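Local coordinates for protein 6-phospho-alpha-glucosidase (PDB 6VC6) that probably hydrolyses 6-phospho-alpha-glucosides, releasing glucose 6-phosphate, with the help of bound NAD and a manganese ion, as in family 4 glycoside hydrolases, at residues A[4-9]-A[30-35]; A[139-144]-A[163-168]; A[155-160]-A[390-395]; A[338-343]-A[361-366]. All blocks are in the same frame, centred on the assembly; numbering follows the deposited sequence.

Interaction 1 (A[4-9]-A[30-35])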
loop_
_atom_site.group_PDB
_atom_site.type_symbol
_atom_site.label_atom_id
_atom_site.label_comp_id
_atom_site.label_asym_id
_atom_site.label_seq_id
_atom_site.Cartn_x
_atom_site.Cartn_y
_atom_site.Cartn_z
ATOM N N TYR A 4 -17.888 4.851 -16.782
ATOM C CA TYR A 4 -16.602 4.173 -16.823
ATOM C C TYR A 4 -16.743 2.686 -16.522
ATOM O O TYR A 4 -17.616 2.266 -15.757
ATOM C CB TYR A 4 -15.622 4.809 -15.830
ATOM C CG TYR A 4 -15.330 6.262 -16.125
ATOM C CD1 TYR A 4 -14.303 6.620 -16.987
ATOM C CD2 TYR A 4 -16.089 7.274 -15.552
ATOM C CE1 TYR A 4 -14.034 7.946 -17.265
ATOM C CE2 TYR A 4 -15.828 8.604 -15.824
ATOM C CZ TYR A 4 -14.799 8.934 -16.681
ATOM O OH TYR A 4 -14.533 10.255 -16.955
ATOM N N ASN A 5 -15.862 1.899 -17.135
ATOM C CA ASN A 5 -15.751 0.470 -16.875
ATOM C C ASN A 5 -14.570 0.225 -15.946
ATOM O O ASN A 5 -13.457 0.687 -16.216
ATOM C CB ASN A 5 -15.569 -0.312 -18.178
ATOM C CG ASN A 5 -16.768 -0.200 -19.099
ATOM O OD1 ASN A 5 -17.875 0.115 -18.664
ATOM N ND2 ASN A 5 -16.551 -0.458 -20.384
ATOM N N VAL A 6 -14.815 -0.497 -14.855
ATOM C CA VAL A 6 -13.821 -0.711 -13.809
ATOM C C VAL A 6 -13.674 -2.206 -13.565
ATOM O O VAL A 6 -14.660 -2.949 -13.590
ATOM C CB VAL A 6 -14.212 0.019 -12.505
ATOM C CG1 VAL A 6 -13.175 -0.221 -11.415
ATOM C CG2 VAL A 6 -14.388 1.507 -12.759
ATOM N N CYS A 7 -12.437 -2.646 -13.337
ATOM C CA CYS A 7 -12.155 -4.021 -12.949
ATOM C C CYS A 7 -11.286 -4.018 -11.702
ATOM O O CYS A 7 -10.273 -3.312 -11.650
ATOM C CB CYS A 7 -11.460 -4.796 -14.073
ATOM S SG CYS A 7 -10.747 -6.373 -13.540
ATOM N N ILE A 8 -11.683 -4.799 -10.703
ATOM C CA ILE A 8 -10.915 -4.962 -9.475
ATOM C C ILE A 8 -10.137 -6.265 -9.574
ATOM O O ILE A 8 -10.731 -7.346 -9.676
ATOM C CB ILE A 8 -11.820 -4.953 -8.234
ATOM C CG1 ILE A 8 -12.423 -3.564 -8.017
ATOM C CG2 ILE A 8 -11.039 -5.394 -7.003
ATOM C CD1 ILE A 8 -13.404 -3.501 -6.864
ATOM N N VAL A 9 -8.812 -6.170 -9.551
ATOM C CA VAL A 9 -7.950 -7.346 -9.525
ATOM C C VAL A 9 -7.738 -7.739 -8.070
ATOM O O VAL A 9 -7.192 -6.961 -7.279
ATOM C CB VAL A 9 -6.613 -7.080 -10.229
ATOM C CG1 VAL A 9 -5.664 -8.245 -10.002
ATOM C CG2 VAL A 9 -6.836 -6.853 -11.716
ATOM N N PHE A 30 -18.589 9.324 -9.160
ATOM C CA PHE A 30 -17.840 8.415 -10.028
ATOM C C PHE A 30 -18.827 7.525 -10.766
ATOM O O PHE A 30 -19.112 6.396 -10.345
ATOM C CB PHE A 30 -16.843 7.586 -9.212
ATOM C CG PHE A 30 -15.879 6.795 -10.046
ATOM C CD1 PHE A 30 -14.988 7.431 -10.894
ATOM C CD2 PHE A 30 -15.854 5.412 -9.969
ATOM C CE1 PHE A 30 -14.096 6.700 -11.658
ATOM C CE2 PHE A 30 -14.966 4.677 -10.729
ATOM C CZ PHE A 30 -14.084 5.321 -11.574
ATOM N N PRO A 31 -19.377 8.005 -11.882
ATOM C CA PRO A 31 -20.395 7.229 -12.608
ATOM C C PRO A 31 -19.769 6.038 -13.319
ATOM O O PRO A 31 -18.845 6.191 -14.119
ATOM C CB PRO A 31 -20.973 8.244 -13.601
ATOM C CG PRO A 31 -19.862 9.215 -13.824
ATOM C CD PRO A 31 -19.106 9.304 -12.524
HETATM N N MSE A 32 -20.280 4.848 -13.021
HETATM C CA MSE A 32 -19.785 3.631 -13.648
HETATM C C MSE A 32 -20.870 2.938 -14.460
HETATM O O MSE A 32 -22.050 2.989 -14.115
HETATM C CB MSE A 32 -19.240 2.664 -12.597
HETATM C CG MSE A 32 -18.110 3.222 -11.761
HETATM SE SE MSE A 32 -17.982 2.294 -10.057
HETATM C CE MSE A 32 -17.375 0.563 -10.707
ATOM N N GLU A 33 -20.454 2.285 -15.542
ATOM C CA GLU A 33 -21.372 1.491 -16.346
ATOM C C GLU A 33 -21.180 -0.006 -16.159
ATOM O O GLU A 33 -22.157 -0.758 -16.226
ATOM C CB GLU A 33 -21.212 1.840 -17.830
ATOM C CG GLU A 33 -22.149 1.087 -18.760
ATOM C CD GLU A 33 -23.128 2.002 -19.468
ATOM O OE1 GLU A 33 -23.078 3.227 -19.229
ATOM O OE2 GLU A 33 -23.946 1.496 -20.264
ATOM N N LYS A 34 -19.963 -0.458 -15.863
ATOM C CA LYS A 34 -19.675 -1.878 -15.737
ATOM C C LYS A 34 -18.571 -2.078 -14.709
ATOM O O LYS A 34 -17.602 -1.316 -14.674
ATOM C CB LYS A 34 -19.262 -2.473 -17.088
ATOM C CG LYS A 34 -19.003 -3.968 -17.075
ATOM C CD LYS A 34 -18.385 -4.414 -18.390
ATOM C CE LYS A 34 -18.115 -5.909 -18.401
ATOM N NZ LYS A 34 -17.322 -6.319 -19.593
ATOM N N LEU A 35 -18.728 -3.105 -13.874
ATOM C CA LEU A 35 -17.729 -3.473 -12.878
ATOM C C LEU A 35 -17.500 -4.975 -12.939
ATOM O O LEU A 35 -18.460 -5.750 -12.995
ATOM C CB LEU A 35 -18.161 -3.060 -11.467
ATOM C CG LEU A 35 -17.280 -3.591 -10.333
ATOM C CD1 LEU A 35 -15.971 -2.818 -10.256
ATOM C CD2 LEU A 35 -18.015 -3.542 -9.004
#
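V6 is the bump on which this contact is built, filling a hollow formed by F30, M32 and L35 where two parallel strands of a Rossmann-type beta-alpha-beta unit lie side by side. The unit runs from strand 4-9 through helix 16-25 to strand 32-38. With CG1 anti to the backbone N (chi1 179°), V6 turns its other methyl, CG2, to the edge of the F30 ring, 3.8 Å from CE2. The CE methyl of selenomethionine M32 reaches the same valine, 3.7 Å from CB, because its chain bends at the last torsion, while L35 closes the hollow with CD1, 4.0 Å from V6 CG1. The rings of Y4 and F30 lie almost parallel, at 3°, yet are slid so far apart that they barely overlap. Helix 318-331 packs on both rings, and F23 of helix 16-25 on M32 and L35. Where the register slips by one residue the strands form a beta bulge: Y4 N donates to P31 O and E33 N to Y4 O, and regular parallel pairing follows with V6 N to K34 O. On the opposite face N5, whose ND2 is held by the D77 carbonyl, brings OD1 to 3.3 Å from K34 CB.

Interaction 2 (A[139-144]-A[163-168])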
loop_
_atom_site.group_PDB
_atom_site.type_symbol
_atom_site.label_atom_id
_atom_site.label_comp_id
_atom_site.label_asym_id
_atom_site.label_seq_id
_atom_site.Cartn_x
_atom_site.Cartn_y
_atom_site.Cartn_z
ATOM N N ASN A 139 -4.572 0.955 -22.891
ATOM C CA ASN A 139 -4.669 2.315 -22.385
ATOM C C ASN A 139 -5.431 2.513 -21.070
ATOM O O ASN A 139 -5.675 3.637 -20.666
ATOM C CB ASN A 139 -5.188 3.243 -23.477
ATOM C CG ASN A 139 -4.513 2.994 -24.810
ATOM O OD1 ASN A 139 -3.296 3.117 -24.932
ATOM N ND2 ASN A 139 -5.297 2.616 -25.811
ATOM N N ALA A 140 -5.817 1.430 -20.411
ATOM C CA ALA A 140 -6.531 1.555 -19.149
ATOM C C ALA A 140 -5.596 2.081 -18.069
ATOM O O ALA A 140 -4.408 1.747 -18.035
ATOM C CB ALA A 140 -7.114 0.207 -18.728
ATOM N N TRP A 141 -6.135 2.919 -17.187
ATOM C CA TRP A 141 -5.369 3.421 -16.054
ATOM C C TRP A 141 -5.316 2.350 -14.972
ATOM O O TRP A 141 -6.360 1.888 -14.496
ATOM C CB TRP A 141 -5.986 4.708 -15.512
ATOM C CG TRP A 141 -5.273 5.948 -15.959
ATOM C CD1 TRP A 141 -5.701 6.848 -16.890
ATOM C CD2 TRP A 141 -4.002 6.423 -15.496
ATOM N NE1 TRP A 141 -4.777 7.855 -17.035
ATOM C CE2 TRP A 141 -3.725 7.617 -16.191
ATOM C CE3 TRP A 141 -3.072 5.955 -14.562
ATOM C CZ2 TRP A 141 -2.558 8.350 -15.981
ATOM C CZ3 TRP A 141 -1.914 6.684 -14.355
ATOM C CH2 TRP A 141 -1.668 7.868 -15.062
ATOM N N ILE A 142 -4.109 1.953 -14.588
ATOM C CA ILE A 142 -3.902 0.907 -13.595
ATOM C C ILE A 142 -3.542 1.578 -12.276
ATOM O O ILE A 142 -2.454 2.148 -12.132
ATOM C CB ILE A 142 -2.818 -0.084 -14.038
ATOM C CG1 ILE A 142 -3.316 -0.917 -15.222
ATOM C CG2 ILE A 142 -2.413 -0.982 -12.884
ATOM C CD1 ILE A 142 -2.255 -1.798 -15.843
ATOM N N LEU A 143 -4.460 1.520 -11.316
ATOM C CA LEU A 143 -4.238 2.034 -9.970
ATOM C C LEU A 143 -3.974 0.851 -9.048
ATOM O O LEU A 143 -4.835 -0.022 -8.893
ATOM C CB LEU A 143 -5.442 2.843 -9.486
ATOM C CG LEU A 143 -5.992 3.894 -10.453
ATOM C CD1 LEU A 143 -7.077 4.725 -9.786
ATOM C CD2 LEU A 143 -4.876 4.786 -10.974
ATOM N N ASN A 144 -2.792 0.821 -8.439
ATOM C CA ASN A 144 -2.316 -0.353 -7.719
ATOM C C ASN A 144 -2.200 -0.059 -6.229
ATOM O O ASN A 144 -1.496 0.876 -5.827
ATOM C CB ASN A 144 -0.968 -0.817 -8.270
ATOM C CG ASN A 144 -0.408 -1.996 -7.506
ATOM O OD1 ASN A 144 -1.057 -3.034 -7.388
ATOM N ND2 ASN A 144 0.800 -1.841 -6.977
ATOM N N ASP A 163 5.297 2.614 -20.204
ATOM C CA ASP A 163 3.897 2.638 -19.799
ATOM C C ASP A 163 3.657 3.840 -18.893
ATOM O O ASP A 163 4.222 3.922 -17.797
ATOM C CB ASP A 163 3.524 1.338 -19.088
ATOM C CG ASP A 163 2.027 1.085 -19.078
ATOM O OD1 ASP A 163 1.254 2.053 -18.915
ATOM O OD2 ASP A 163 1.622 -0.087 -19.232
ATOM N N ASN A 164 2.816 4.767 -19.346
ATOM C CA ASN A 164 2.550 6.003 -18.623
ATOM C C ASN A 164 1.209 5.992 -17.900
ATOM O O ASN A 164 0.750 7.048 -17.455
ATOM C CB ASN A 164 2.612 7.195 -19.580
ATOM C CG ASN A 164 4.033 7.566 -19.954
ATOM O OD1 ASN A 164 4.804 8.036 -19.118
ATOM N ND2 ASN A 164 4.385 7.357 -21.217
ATOM N N ARG A 165 0.572 4.831 -17.770
ATOM C CA ARG A 165 -0.728 4.726 -17.117
ATOM C C ARG A 165 -0.701 3.670 -16.021
ATOM O O ARG A 165 -1.618 2.854 -15.889
ATOM C CB ARG A 165 -1.827 4.435 -18.137
ATOM C CG ARG A 165 -2.028 5.559 -19.147
ATOM C CD ARG A 165 -3.373 5.460 -19.845
ATOM N NE ARG A 165 -4.067 6.746 -19.879
ATOM C CZ ARG A 165 -4.238 7.476 -20.977
ATOM N NH1 ARG A 165 -3.765 7.050 -22.140
ATOM N NH2 ARG A 165 -4.882 8.633 -20.912
ATOM N N ILE A 166 0.362 3.673 -15.218
ATOM C CA ILE A 166 0.476 2.831 -14.033
ATOM C C ILE A 166 0.822 3.729 -12.855
ATOM O O ILE A 166 1.805 4.476 -12.910
ATOM C CB ILE A 166 1.542 1.731 -14.199
ATOM C CG1 ILE A 166 1.286 0.909 -15.463
ATOM C CG2 ILE A 166 1.572 0.830 -12.974
ATOM C CD1 ILE A 166 2.350 -0.135 -15.731
ATOM N N LEU A 167 0.023 3.656 -11.793
ATOM C CA LEU A 167 0.226 4.480 -10.608
ATOM C C LEU A 167 0.118 3.610 -9.364
ATOM O O LEU A 167 -0.905 2.952 -9.151
ATOM C CB LEU A 167 -0.789 5.625 -10.549
ATOM C CG LEU A 167 -0.588 6.614 -9.399
ATOM C CD1 LEU A 167 0.830 7.167 -9.411
ATOM C CD2 LEU A 167 -1.607 7.740 -9.466
ATOM N N ASN A 168 1.169 3.611 -8.551
ATOM C CA ASN A 168 1.174 2.932 -7.261
ATOM C C ASN A 168 0.900 3.952 -6.163
ATOM O O ASN A 168 1.502 5.033 -6.151
ATOM C CB ASN A 168 2.513 2.233 -7.017
ATOM C CG ASN A 168 2.857 1.234 -8.106
ATOM O OD1 ASN A 168 2.410 0.087 -8.073
ATOM N ND2 ASN A 168 3.656 1.664 -9.076
#
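W141 lays one face of its indole against the backbone of R165, whose CA stands 3.7 Å from the centroid of the six-membered ring in a CH-pi contact. The arginine chain then runs along the indole toward the pyrrole side, bending at chi3 (133°) to set its guanidinium almost perpendicular to the ring, the planes 89° apart. The indole NE1 comes to the guanidinium edge, 3.1 Å from R165 NE, but both are donors and no bond forms; NE1 instead makes a weak hydrogen bond to the I365 carbonyl. An alanine in place of W141 would probably leave R165 CA and its aliphatic chain without the flat surface they rest on, and the I365 carbonyl without this donor.

At the far end of the strands the two asparagine amides are also turned nearly perpendicular to each other. N144 ND2 donates to N168 OD1 at 2.7 Å, in the plane of the accepting carbonyl, although the two amides are 89° apart; S146 OG pairs with N144 OD1. Between these ends I142 N bonds to R165 O, L167 N to I142 O and N144 N to L167 O, giving regular parallel pairing. Strand 141-144, helix 149-159 and strand 166-169 form a beta-alpha-beta crossover of the Rossmann-type sheet, and its asparagine end lies toward the bound NAD, about 7 Å from the N144 side chain.

Interaction 3 (A[155-160]-A[390-395])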
loop_
_atom_site.group_PDB
_atom_site.type_symbol
_atom_site.label_atom_id
_atom_site.label_comp_id
_atom_site.label_asym_id
_atom_site.label_seq_id
_atom_site.Cartn_x
_atom_site.Cartn_y
_atom_site.Cartn_z
ATOM N N ALA A 155 10.042 -2.686 -9.617
ATOM C CA ALA A 155 10.021 -3.744 -10.623
ATOM C C ALA A 155 9.201 -3.335 -11.841
ATOM O O ALA A 155 9.568 -3.656 -12.978
ATOM C CB ALA A 155 9.474 -5.036 -10.017
ATOM N N LEU A 156 8.090 -2.626 -11.626
ATOM C CA LEU A 156 7.271 -2.182 -12.748
ATOM C C LEU A 156 7.951 -1.069 -13.535
ATOM O O LEU A 156 7.683 -0.906 -14.731
ATOM C CB LEU A 156 5.900 -1.723 -12.250
ATOM C CG LEU A 156 5.011 -2.815 -11.652
ATOM C CD1 LEU A 156 3.620 -2.279 -11.347
ATOM C CD2 LEU A 156 4.934 -4.022 -12.578
ATOM N N ARG A 157 8.825 -0.297 -12.885
ATOM C CA ARG A 157 9.595 0.715 -13.602
ATOM C C ARG A 157 10.499 0.076 -14.648
ATOM O O ARG A 157 10.658 0.608 -15.753
ATOM C CB ARG A 157 10.417 1.542 -12.612
ATOM C CG ARG A 157 11.349 2.552 -13.264
ATOM C CD ARG A 157 12.320 3.147 -12.253
ATOM N NE ARG A 157 13.348 2.194 -11.841
ATOM C CZ ARG A 157 14.442 1.924 -12.546
ATOM N NH1 ARG A 157 14.655 2.532 -13.706
ATOM N NH2 ARG A 157 15.326 1.045 -12.095
ATOM N N ARG A 158 11.093 -1.073 -14.320
ATOM C CA ARG A 158 11.977 -1.750 -15.261
ATOM C C ARG A 158 11.196 -2.517 -16.321
ATOM O O ARG A 158 11.572 -2.510 -17.498
ATOM C CB ARG A 158 12.913 -2.700 -14.512
ATOM C CG ARG A 158 13.747 -2.043 -13.424
ATOM C CD ARG A 158 14.881 -2.960 -12.997
ATOM N NE ARG A 158 15.494 -2.543 -11.740
ATOM C CZ ARG A 158 16.494 -3.191 -11.151
ATOM N NH1 ARG A 158 16.991 -4.289 -11.704
ATOM N NH2 ARG A 158 16.994 -2.745 -10.005
ATOM N N GLU A 159 10.110 -3.184 -15.923
ATOM C CA GLU A 159 9.382 -4.035 -16.861
ATOM C C GLU A 159 8.600 -3.208 -17.875
ATOM O O GLU A 159 8.502 -3.587 -19.047
ATOM C CB GLU A 159 8.446 -4.973 -16.102
ATOM C CG GLU A 159 7.740 -5.991 -16.985
ATOM C CD GLU A 159 8.671 -7.079 -17.483
ATOM O OE1 GLU A 159 9.596 -7.461 -16.737
ATOM O OE2 GLU A 159 8.475 -7.553 -18.622
ATOM N N PHE A 160 8.038 -2.080 -17.448
ATOM C CA PHE A 160 7.212 -1.229 -18.304
ATOM C C PHE A 160 7.756 0.193 -18.274
ATOM O O PHE A 160 7.152 1.096 -17.683
ATOM C CB PHE A 160 5.749 -1.274 -17.864
ATOM C CG PHE A 160 5.205 -2.666 -17.720
ATOM C CD1 PHE A 160 4.765 -3.370 -18.829
ATOM C CD2 PHE A 160 5.138 -3.274 -16.476
ATOM C CE1 PHE A 160 4.266 -4.653 -18.701
ATOM C CE2 PHE A 160 4.639 -4.557 -16.342
ATOM C CZ PHE A 160 4.204 -5.248 -17.457
ATOM N N SER A 390 18.632 -1.377 -1.004
ATOM C CA SER A 390 18.199 -2.733 -0.683
ATOM C C SER A 390 17.044 -3.167 -1.576
ATOM O O SER A 390 16.996 -4.318 -2.026
ATOM C CB SER A 390 17.804 -2.821 0.791
ATOM O OG SER A 390 17.337 -4.117 1.120
ATOM N N GLU A 391 16.107 -2.257 -1.850
ATOM C CA GLU A 391 14.985 -2.592 -2.721
ATOM C C GLU A 391 15.448 -2.841 -4.151
ATOM O O GLU A 391 14.981 -3.781 -4.804
ATOM C CB GLU A 391 13.940 -1.477 -2.682
ATOM C CG GLU A 391 13.390 -1.182 -1.295
ATOM C CD GLU A 391 12.470 0.023 -1.285
ATOM O OE1 GLU A 391 12.414 0.736 -2.308
ATOM O OE2 GLU A 391 11.805 0.260 -0.254
ATOM N N LYS A 392 16.366 -2.013 -4.653
ATOM C CA LYS A 392 16.836 -2.185 -6.024
ATOM C C LYS A 392 17.685 -3.441 -6.175
ATOM O O LYS A 392 17.692 -4.057 -7.247
ATOM C CB LYS A 392 17.618 -0.951 -6.470
ATOM C CG LYS A 392 16.735 0.243 -6.795
ATOM C CD LYS A 392 17.559 1.494 -7.046
ATOM C CE LYS A 392 16.686 2.629 -7.560
ATOM N NZ LYS A 392 16.078 2.308 -8.882
ATOM N N LEU A 393 18.404 -3.835 -5.122
ATOM C CA LEU A 393 19.140 -5.093 -5.171
ATOM C C LEU A 393 18.200 -6.291 -5.151
ATOM O O LEU A 393 18.527 -7.343 -5.711
ATOM C CB LEU A 393 20.127 -5.174 -4.005
ATOM C CG LEU A 393 21.365 -4.277 -4.090
ATOM C CD1 LEU A 393 22.000 -4.112 -2.718
ATOM C CD2 LEU A 393 22.368 -4.833 -5.089
ATOM N N LEU A 394 17.031 -6.151 -4.520
ATOM C CA LEU A 394 16.091 -7.265 -4.452
ATOM C C LEU A 394 15.496 -7.570 -5.823
ATOM O O LEU A 394 15.494 -8.725 -6.265
ATOM C CB LEU A 394 14.984 -6.962 -3.443
ATOM C CG LEU A 394 13.989 -8.103 -3.232
ATOM C CD1 LEU A 394 14.650 -9.266 -2.502
ATOM C CD2 LEU A 394 12.761 -7.620 -2.481
ATOM N N VAL A 395 14.982 -6.548 -6.510
ATOM C CA VAL A 395 14.453 -6.770 -7.849
ATOM C C VAL A 395 15.573 -7.048 -8.843
ATOM O O VAL A 395 15.311 -7.563 -9.936
ATOM C CB VAL A 395 13.588 -5.579 -8.304
ATOM C CG1 VAL A 395 12.651 -5.148 -7.185
ATOM C CG2 VAL A 395 14.461 -4.429 -8.745
#
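The guanidinium of R158 carries V395 on one face: methyl CG2 stands 3.2 Å above the plane, displaced toward the rim on the NH2 side. An extended arginine chain, with chi2 and chi3 both -165°, spans the gap between two helices whose local axes approach no closer than 11.0 Å. From there NH2 reaches the carbonyl of K392 at 3.1 Å, a weak, bent hydrogen bond. Beside it A155 CB meets the other valine methyl, CG1, at 4.3 Å, where the backbones come nearest.

A second shell fixes this layer. NH1 of R158 forms a salt bridge with D396, one residue beyond V395, and NE forms another with E154. That glutamate also pairs with R157 and K392, which probably offsets the like charges of R157 NH2 and K392 NZ, 3.5 Å apart; K392 NZ has a further partner in the D354 carbonyl. A leucine in place of R158 would probably leave D396 without its charged mate and methyl CG2 of V395 without the flat group it packs against. Farther out, Y399 OH bonds to the A155 carbonyl and E159, tying the two helices again. The whole is an oblique helix-helix crossing, at -52° between the short segments, that joins a helix of the Rossmann-type region to helix 378-400 of the C-terminal family 4 region mainly through charged side chains, with A155 and V395 the apolar point of contact.

Interaction 4 (A[338-343]-A[361-366])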
loop_
_atom_site.group_PDB
_atom_site.type_symbol
_atom_site.label_atom_id
_atom_site.label_comp_id
_atom_site.label_asym_id
_atom_site.label_seq_id
_atom_site.Cartn_x
_atom_site.Cartn_y
_atom_site.Cartn_z
ATOM N N PHE A 338 -2.331 14.717 -4.311
ATOM C CA PHE A 338 -2.241 13.455 -3.596
ATOM C C PHE A 338 -0.777 13.152 -3.311
ATOM O O PHE A 338 0.127 13.695 -3.953
ATOM C CB PHE A 338 -2.850 12.289 -4.392
ATOM C CG PHE A 338 -4.338 12.379 -4.569
ATOM C CD1 PHE A 338 -5.196 11.967 -3.563
ATOM C CD2 PHE A 338 -4.878 12.856 -5.751
ATOM C CE1 PHE A 338 -6.567 12.040 -3.729
ATOM C CE2 PHE A 338 -6.247 12.932 -5.923
ATOM C CZ PHE A 338 -7.093 12.525 -4.912
ATOM N N ILE A 339 -0.551 12.275 -2.341
ATOM C CA ILE A 339 0.779 11.750 -2.050
ATOM C C ILE A 339 0.859 10.364 -2.673
ATOM O O ILE A 339 0.272 9.406 -2.157
ATOM C CB ILE A 339 1.060 11.711 -0.542
ATOM C CG1 ILE A 339 1.072 13.130 0.030
ATOM C CG2 ILE A 339 2.385 11.016 -0.268
ATOM C CD1 ILE A 339 1.417 13.197 1.501
ATOM N N VAL A 340 1.575 10.253 -3.793
ATOM C CA VAL A 340 1.655 9.018 -4.558
ATOM C C VAL A 340 3.120 8.690 -4.824
ATOM O O VAL A 340 4.025 9.462 -4.505
ATOM C CB VAL A 340 0.871 9.099 -5.884
ATOM C CG1 VAL A 340 -0.597 9.400 -5.617
ATOM C CG2 VAL A 340 1.479 10.154 -6.796
ATOM N N ILE A 341 3.339 7.522 -5.423
ATOM C CA ILE A 341 4.674 7.006 -5.706
ATOM C C ILE A 341 5.022 7.322 -7.153
ATOM O O ILE A 341 4.271 6.968 -8.071
ATOM C CB ILE A 341 4.752 5.495 -5.433
ATOM C CG1 ILE A 341 4.492 5.212 -3.952
ATOM C CG2 ILE A 341 6.102 4.942 -5.861
ATOM C CD1 ILE A 341 4.276 3.751 -3.636
ATOM N N VAL A 342 6.163 7.985 -7.362
ATOM C CA VAL A 342 6.576 8.436 -8.685
ATOM C C VAL A 342 8.081 8.259 -8.841
ATOM O O VAL A 342 8.827 8.155 -7.865
ATOM C CB VAL A 342 6.202 9.914 -8.943
ATOM C CG1 VAL A 342 4.700 10.074 -9.070
ATOM C CG2 VAL A 342 6.746 10.800 -7.832
ATOM N N LYS A 343 8.520 8.235 -10.097
ATOM C CA LYS A 343 9.945 8.245 -10.394
ATOM C C LYS A 343 10.544 9.594 -10.018
ATOM O O LYS A 343 9.971 10.649 -10.306
ATOM C CB LYS A 343 10.181 7.949 -11.876
ATOM C CG LYS A 343 11.645 7.831 -12.267
ATOM C CD LYS A 343 11.804 7.131 -13.610
ATOM C CE LYS A 343 11.868 8.131 -14.752
ATOM N NZ LYS A 343 11.057 7.695 -15.923
ATOM N N CYS A 361 1.790 15.294 -5.362
ATOM C CA CYS A 361 1.676 15.505 -6.797
ATOM C C CYS A 361 0.277 15.993 -7.143
ATOM O O CYS A 361 -0.696 15.671 -6.458
ATOM C CB CYS A 361 1.960 14.219 -7.591
ATOM S SG CYS A 361 3.483 13.350 -7.157
ATOM N N GLU A 362 0.188 16.774 -8.217
ATOM C CA GLU A 362 -1.092 17.028 -8.862
ATOM C C GLU A 362 -1.429 15.852 -9.769
ATOM O O GLU A 362 -0.545 15.264 -10.397
ATOM C CB GLU A 362 -1.051 18.320 -9.677
ATOM C CG GLU A 362 -1.275 19.594 -8.874
ATOM C CD GLU A 362 -1.347 20.824 -9.763
ATOM O OE1 GLU A 362 -1.480 20.660 -10.994
ATOM O OE2 GLU A 362 -1.261 21.955 -9.239
ATOM N N LEU A 363 -2.714 15.506 -9.838
ATOM C CA LEU A 363 -3.151 14.305 -10.542
ATOM C C LEU A 363 -4.221 14.662 -11.560
ATOM O O LEU A 363 -5.299 15.139 -11.190
ATOM C CB LEU A 363 -3.674 13.255 -9.559
ATOM C CG LEU A 363 -2.884 11.946 -9.526
ATOM C CD1 LEU A 363 -3.543 10.947 -8.593
ATOM C CD2 LEU A 363 -2.745 11.371 -10.927
ATOM N N GLY A 364 -3.928 14.418 -12.835
ATOM C CA GLY A 364 -4.886 14.639 -13.900
ATOM C C GLY A 364 -4.930 13.489 -14.884
ATOM O O GLY A 364 -4.496 12.377 -14.564
ATOM N N ILE A 365 -5.447 13.743 -16.090
ATOM C CA ILE A 365 -5.547 12.691 -17.098
ATOM C C ILE A 365 -4.165 12.230 -17.544
ATOM O O ILE A 365 -3.998 11.090 -17.996
ATOM C CB ILE A 365 -6.394 13.173 -18.295
ATOM C CG1 ILE A 365 -7.031 11.985 -19.021
ATOM C CG2 ILE A 365 -5.557 13.998 -19.262
ATOM C CD1 ILE A 365 -8.319 11.503 -18.397
ATOM N N ASN A 366 -3.157 13.092 -17.420
ATOM C CA ASN A 366 -1.815 12.801 -17.899
ATOM C C ASN A 366 -0.906 12.258 -16.806
ATOM O O ASN A 366 0.314 12.214 -16.994
ATOM C CB ASN A 366 -1.201 14.055 -18.524
ATOM C CG ASN A 366 -2.033 14.598 -19.671
ATOM O OD1 ASN A 366 -2.638 15.664 -19.563
ATOM N ND2 ASN A 366 -2.069 13.862 -20.775
#
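Chi1 of -50° places C361 SG anti to its carbonyl carbon, where the sulfur lies against V340 and V342, while F338 sets its ring beside L363. The strands belong to an antiparallel extension of the Rossmann-type sheet, in which 336-343 and 356-364 are neighbours. These two segments share one hydrogen-bonded pair, F338 with C361, and the ladder goes on beyond them through V340 with L359 and L363 with T336; the short segment axes stand at 88°. Two reciprocal backbone bonds make the shared pair: F338 N donates to C361 O at 2.9 Å and C361 N to F338 O at 2.7 Å. Side chains of both segments meet around it. L363, with its unusual chi1 of -117°, crosses F338 at about a right angle and brings CD1 to 3.7 Å from ring atom CD2, approaching obliquely. Helix 318-331 packs on both through V326, and L167 of the adjoining parallel strand touches L363. P368, from strand 367-370, touches V340, V342 and C361. The cysteine sulfur points at both valines, its SG 3.8 Å from V340 CG2 and 4.0 Å from V342 CG1, the two methyls side by side before it.

Three of the contacts belong to one mixed sheet, and interaction 3 lies on helices beside it. Interactions 1 and 2 close a parallel beta-alpha-beta unit each in the Rossmann-type half, about 15 Å apart between centres; the first is largely apolar in its side chains, the second adds an amide pair near NAD. Interaction 4 carries the sheet onward in antiparallel fashion and joins interaction 2, with a probable hydrogen bond between I341 N and N168 O. These three are largely buried. Interaction 3, only partly buried, joins two helices through R158, packed on V395, weakly bonded to the K392 carbonyl and near acidic partners; L156 and F160 of its first segment pack on I166 of interaction 2.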